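Local coordinates for hypothetical protein ST1066 (Sulfolobus tokodaii, PDB 2PJZ) that probably binds and hydrolyses ATP as the nucleotide-binding subunit of an ABC transporter, possibly one that carries cobalt, at residues 165-168 / 169-173; 135-138 / 139-143. All blocks are in the same frame, centred on the assembly; numbering follows the deposited sequence. Where two conformers were deposited one is given.

Contact 1. Residues 165-168 / 169-173; sequences HVIS and RYIKE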
loop_
_atom_site.group_PDB
_atom_site.type_symbol
_atom_site.label_atom_id
_atom_site.label_comp_id
_atom_site.label_asym_id
_atom_site.label_seq_id
_atom_site.Cartn_x
_atom_site.Cartn_y
_atom_site.Cartn_z
ATOM N N HIS A 165 -15.393 -4.384 0.007
ATOM C CA HIS A 165 -15.552 -5.423 1.005
ATOM C C HIS A 165 -15.151 -6.794 0.517
ATOM O O HIS A 165 -14.534 -7.564 1.265
ATOM C CB HIS A 165 -16.989 -5.413 1.535
ATOM C CG HIS A 165 -17.190 -4.392 2.605
ATOM N ND1 HIS A 165 -17.264 -3.042 2.331
ATOM C CD2 HIS A 165 -17.229 -4.509 3.952
ATOM C CE1 HIS A 165 -17.393 -2.375 3.463
ATOM N NE2 HIS A 165 -17.356 -3.239 4.462
ATOM N N VAL A 166 -15.486 -7.103 -0.729
ATOM C CA VAL A 166 -15.086 -8.366 -1.344
ATOM C C VAL A 166 -13.546 -8.461 -1.477
ATOM O O VAL A 166 -12.937 -9.451 -1.040
ATOM C CB VAL A 166 -15.803 -8.598 -2.696
ATOM C CG1 VAL A 166 -15.246 -9.827 -3.392
ATOM C CG2 VAL A 166 -17.316 -8.799 -2.455
ATOM N N ILE A 167 -12.923 -7.421 -2.027
ATOM C CA ILE A 167 -11.469 -7.452 -2.227
ATOM C C ILE A 167 -10.710 -7.428 -0.885
ATOM O O ILE A 167 -9.659 -8.025 -0.765
ATOM C CB ILE A 167 -10.985 -6.347 -3.218
ATOM C CG1 ILE A 167 -9.606 -6.695 -3.812
ATOM C CG2 ILE A 167 -10.967 -4.971 -2.548
ATOM C CD1 ILE A 167 -9.582 -7.928 -4.658
ATOM N N SER A 168 -11.273 -6.765 0.123
ATOM C CA SER A 168 -10.672 -6.710 1.453
ATOM C C SER A 168 -10.606 -8.102 2.068
ATOM O O SER A 168 -9.633 -8.441 2.722
ATOM C CB SER A 168 -11.444 -5.766 2.371
ATOM O OG SER A 168 -10.800 -5.620 3.620
ATOM N N ARG A 169 -11.650 -8.896 1.851
ATOM C CA ARG A 169 -11.684 -10.275 2.331
ATOM C C ARG A 169 -10.518 -11.060 1.717
ATOM O O ARG A 169 -9.829 -11.801 2.413
ATOM C CB ARG A 169 -13.079 -10.931 2.097
ATOM C CG ARG A 169 -14.150 -10.354 3.108
ATOM C CD ARG A 169 -15.710 -10.588 2.844
ATOM N NE ARG A 169 -16.489 -9.745 3.796
ATOM C CZ ARG A 169 -17.473 -8.878 3.482
ATOM N NH1 ARG A 169 -17.903 -8.760 2.225
ATOM N NH2 ARG A 169 -18.058 -8.140 4.438
ATOM N N TYR A 170 -10.247 -10.847 0.431
ATOM C CA TYR A 170 -9.121 -11.556 -0.218
ATOM C C TYR A 170 -7.746 -11.027 0.209
ATOM O O TYR A 170 -6.787 -11.792 0.337
ATOM C CB TYR A 170 -9.269 -11.492 -1.733
ATOM C CG TYR A 170 -10.342 -12.411 -2.256
ATOM C CD1 TYR A 170 -10.251 -13.788 -2.069
ATOM C CD2 TYR A 170 -11.433 -11.905 -2.960
ATOM C CE1 TYR A 170 -11.233 -14.640 -2.552
ATOM C CE2 TYR A 170 -12.425 -12.752 -3.448
ATOM C CZ TYR A 170 -12.318 -14.108 -3.237
ATOM O OH TYR A 170 -13.301 -14.934 -3.736
ATOM N N ILE A 171 -7.663 -9.713 0.379
ATOM C CA ILE A 171 -6.445 -9.050 0.864
ATOM C C ILE A 171 -6.089 -9.621 2.231
ATOM O O ILE A 171 -4.926 -9.879 2.526
ATOM C CB ILE A 171 -6.636 -7.484 0.889
ATOM C CG1 ILE A 171 -6.655 -6.953 -0.548
ATOM C CG2 ILE A 171 -5.555 -6.777 1.754
ATOM C CD1 ILE A 171 -7.061 -5.486 -0.712
ATOM N N LYS A 172 -7.095 -9.847 3.069
ATOM C CA LYS A 172 -6.843 -10.341 4.415
ATOM C C LYS A 172 -6.482 -11.825 4.440
ATOM O O LYS A 172 -5.684 -12.261 5.285
ATOM C CB LYS A 172 -7.990 -9.955 5.357
ATOM C CG LYS A 172 -8.119 -8.399 5.482
ATOM C CD LYS A 172 -9.474 -7.946 6.086
ATOM C CE LYS A 172 -9.528 -8.085 7.592
ATOM N NZ LYS A 172 -10.828 -7.480 8.079
ATOM N N GLU A 173 -7.025 -12.579 3.483
ATOM C CA GLU A 173 -6.805 -14.026 3.414
ATOM C C GLU A 173 -5.491 -14.416 2.741
ATOM O O GLU A 173 -4.838 -15.381 3.167
ATOM C CB GLU A 173 -7.975 -14.714 2.716
ATOM C CG GLU A 173 -7.716 -16.199 2.430
ATOM C CD GLU A 173 -8.929 -16.925 1.922
ATOM O OE1 GLU A 173 -9.867 -16.236 1.431
ATOM O OE2 GLU A 173 -8.937 -18.188 2.012
HETATM O O HOH W 1 -12.667 -7.906 5.490
#
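Residues 165-168 pass their carbonyls to the amides of 169-172 in the i to i+4 pattern of an alpha helix: Ile171 N bonds to Ile167 O at 2.9 Å, while the bond from Tyr170 N to Val166 O is weak. This helix is the crossover of the beta-alpha-beta unit formed with parallel strands 149-153 and 177-182. Arg169 folds back over the preceding turn. Its CG is anti to its own carbonyl carbon (chi1 -73°), and the chain runs extended to NE, carrying the guanidinium across His165. NH1 of Arg169 comes to 3.5 Å from CB of His165, and His165 O sits over one guanidinium face. NH2 meets the imidazole at its edge, 3.8 Å from CD2 of His165. With the planes 44° apart this is an edge contact, not a stack; ND1 of His165 is held by Ala161 O. Val166 and Tyr170 lie alongside each other, CG1 of Val166 being 4.1 Å from CE2 of Tyr170; helix 105-114 touches the same pair through Ala114. Toward the interior, Ile171 presses its CG1 against the carbonyl oxygen of Ile167, and its CD1 reaches 4.2 Å from CG1 of Ile167. Lys172 lays its methylenes beside Ser168, its CG 3.1 Å from Ser168 O, and bonds to Leu190 O and to a water 3.2 Å from NZ of Lys172. The helix is thus amphipathic, its apolar branches facing its neighbours. A guanidinium over His165 O would tend to polarise that oxygen, and with Arg169 NH2 5.0 Å from His165 NE2 protonation of the imidazole is probably disfavoured.

Contact 2. Residues 135-138 / 139-143; sequences VLVR and TSLAL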
loop_
_atom_site.group_PDB
_atom_site.type_symbol
_atom_site.label_atom_id
_atom_site.label_comp_id
_atom_site.label_asym_id
_atom_site.label_seq_id
_atom_site.Cartn_x
_atom_site.Cartn_y
_atom_site.Cartn_z
ATOM N N VAL A 135 -7.891 -1.807 -11.082
ATOM C CA VAL A 135 -7.315 -2.114 -9.753
ATOM C C VAL A 135 -7.836 -3.427 -9.170
ATOM O O VAL A 135 -7.071 -4.181 -8.556
ATOM C CB VAL A 135 -7.371 -0.937 -8.727
ATOM C CG1 VAL A 135 -8.765 -0.779 -8.068
ATOM C CG2 VAL A 135 -6.324 -1.154 -7.617
ATOM N N LEU A 136 -9.119 -3.723 -9.369
ATOM C CA LEU A 136 -9.639 -4.999 -8.875
ATOM C C LEU A 136 -8.985 -6.152 -9.572
ATOM O O LEU A 136 -8.586 -7.129 -8.910
ATOM C CB LEU A 136 -11.172 -5.095 -9.010
ATOM C CG LEU A 136 -11.917 -4.207 -8.001
ATOM C CD1 LEU A 136 -13.417 -4.116 -8.381
ATOM C CD2 LEU A 136 -11.733 -4.691 -6.573
ATOM N N VAL A 137 -8.853 -6.054 -10.895
ATOM C CA VAL A 137 -8.184 -7.123 -11.672
ATOM C C VAL A 137 -6.702 -7.265 -11.246
ATOM O O VAL A 137 -6.212 -8.393 -10.994
ATOM C CB VAL A 137 -8.344 -6.898 -13.197
ATOM C CG1 VAL A 137 -7.392 -7.792 -14.030
ATOM C CG2 VAL A 137 -9.814 -7.137 -13.607
ATOM N N ARG A 138 -6.007 -6.128 -11.119
ATOM C CA ARG A 138 -4.584 -6.158 -10.741
ATOM C C ARG A 138 -4.349 -6.694 -9.315
ATOM O O ARG A 138 -3.404 -7.473 -9.063
ATOM C CB ARG A 138 -3.961 -4.755 -10.929
ATOM C CG ARG A 138 -3.686 -4.429 -12.416
ATOM C CD ARG A 138 -3.032 -3.029 -12.587
ATOM N NE ARG A 138 -3.996 -1.928 -12.434
ATOM C CZ ARG A 138 -4.064 -1.108 -11.386
ATOM N NH1 ARG A 138 -3.214 -1.208 -10.358
ATOM N NH2 ARG A 138 -4.984 -0.149 -11.375
ATOM N N THR A 139 -5.203 -6.301 -8.381
ATOM C CA THR A 139 -5.125 -6.857 -7.022
ATOM C C THR A 139 -5.415 -8.374 -7.034
ATOM O O THR A 139 -4.720 -9.168 -6.382
ATOM C CB THR A 139 -6.039 -6.089 -6.037
ATOM O OG1 THR A 139 -5.610 -4.723 -5.955
ATOM C CG2 THR A 139 -5.955 -6.696 -4.627
ATOM N N SER A 140 -6.411 -8.779 -7.813
ATOM C CA SER A 140 -6.756 -10.186 -7.935
ATOM C C SER A 140 -5.594 -10.980 -8.554
ATOM O O SER A 140 -5.243 -12.054 -8.064
ATOM C CB SER A 140 -8.057 -10.345 -8.750
ATOM O OG SER A 140 -9.138 -9.774 -8.051
ATOM N N LEU A 141 -4.982 -10.453 -9.606
ATOM C CA LEU A 141 -3.768 -11.088 -10.170
ATOM C C LEU A 141 -2.634 -11.241 -9.119
ATOM O O LEU A 141 -1.981 -12.299 -9.031
ATOM C CB LEU A 141 -3.252 -10.276 -11.360
ATOM C CG LEU A 141 -4.094 -10.328 -12.647
ATOM C CD1 LEU A 141 -3.715 -9.158 -13.533
ATOM C CD2 LEU A 141 -3.915 -11.661 -13.411
ATOM N N ALA A 142 -2.396 -10.178 -8.359
ATOM C CA ALA A 142 -1.363 -10.223 -7.312
ATOM C C ALA A 142 -1.664 -11.347 -6.290
ATOM O O ALA A 142 -0.769 -12.098 -5.901
ATOM C CB ALA A 142 -1.244 -8.883 -6.622
ATOM N N LEU A 143 -2.926 -11.452 -5.867
ATOM C CA LEU A 143 -3.289 -12.376 -4.788
ATOM C C LEU A 143 -3.475 -13.810 -5.225
ATOM O O LEU A 143 -3.329 -14.733 -4.401
ATOM C CB LEU A 143 -4.546 -11.904 -4.045
ATOM C CG LEU A 143 -4.464 -10.516 -3.385
ATOM C CD1 LEU A 143 -5.808 -10.171 -2.842
ATOM C CD2 LEU A 143 -3.413 -10.426 -2.274
#
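Main-chain hydrogen bonds tie Val135 to Thr139, Leu136 to Ser140, Val137 to Leu141 and Arg138 to Ala142 within one continuous helix, which starts inside an LSAGQ sequence that matches the signature motif of ABC ATPases. Leu141 N reaches Val137 O at 2.8 Å with a nearly straight N-H...O angle of 167°, and Ala142 N stands 3.0 Å from Arg138 O. The side-chain hydrogen bond is made by Ser140, whose hydroxyl donates to Leu136 O over 2.8 Å from OG. A chi1 of -65° places OG beside the backbone N, where it can turn back to the preceding turn. Ser140 N also donates to Leu136 O, at 2.9 Å, and the two donors approach from opposite faces of the carbonyl plane, each tilted out of it. With alanine in place of Ser140, Leu136 O would probably keep only the amide of this pair of donors, and a small gap would open beside Phe108 and Met111. Apolar contact is carried by Val137 and Leu141, which run alongside each other in the same direction, CG1 of Val137 being 4.0 Å from CD1 of Leu141. Val90 of helix 90-100 touches the valine, and Ile93 and Val94 touch the leucine. Arg138 and Thr139 both bind Asn79. Arg138, bent at chi3 (-76°), turns one guanidinium face to Val135, whose CA lies 3.4 Å above the plane, toward the rim; it bonds through NH1 to Asn79 O and through NE to Ser134 OG. Thr139 OG1 bonds to Asn79 ND2. The buried hydroxyls therefore find partners, Ser140 inside its own helix and Thr139 outside it, which is consistent with their burial among apolar side chains.

In the fold
Contact 2 lies on helix 131-144 and contact 1 on helix 161-173, with strand 149-153, probably the Walker B strand, between them in the chain; their centres are 11 Å apart and the helices pack directly. Ile167 carries much of the meeting: its CG1 is 3.7 Å from Thr139 CG2 and its CB 3.8 Å from Leu136 CD2. One turn along, Leu143 CD1 comes to 3.7 Å from both Tyr170 O and Ile171 N. The sheet that holds strand 149-153 also holds strand 32-36, which leads into an apparent P-loop (Gly37, Lys43, Thr44). Both contacts fall within the range that the sequence assigns to the ABC transporter family.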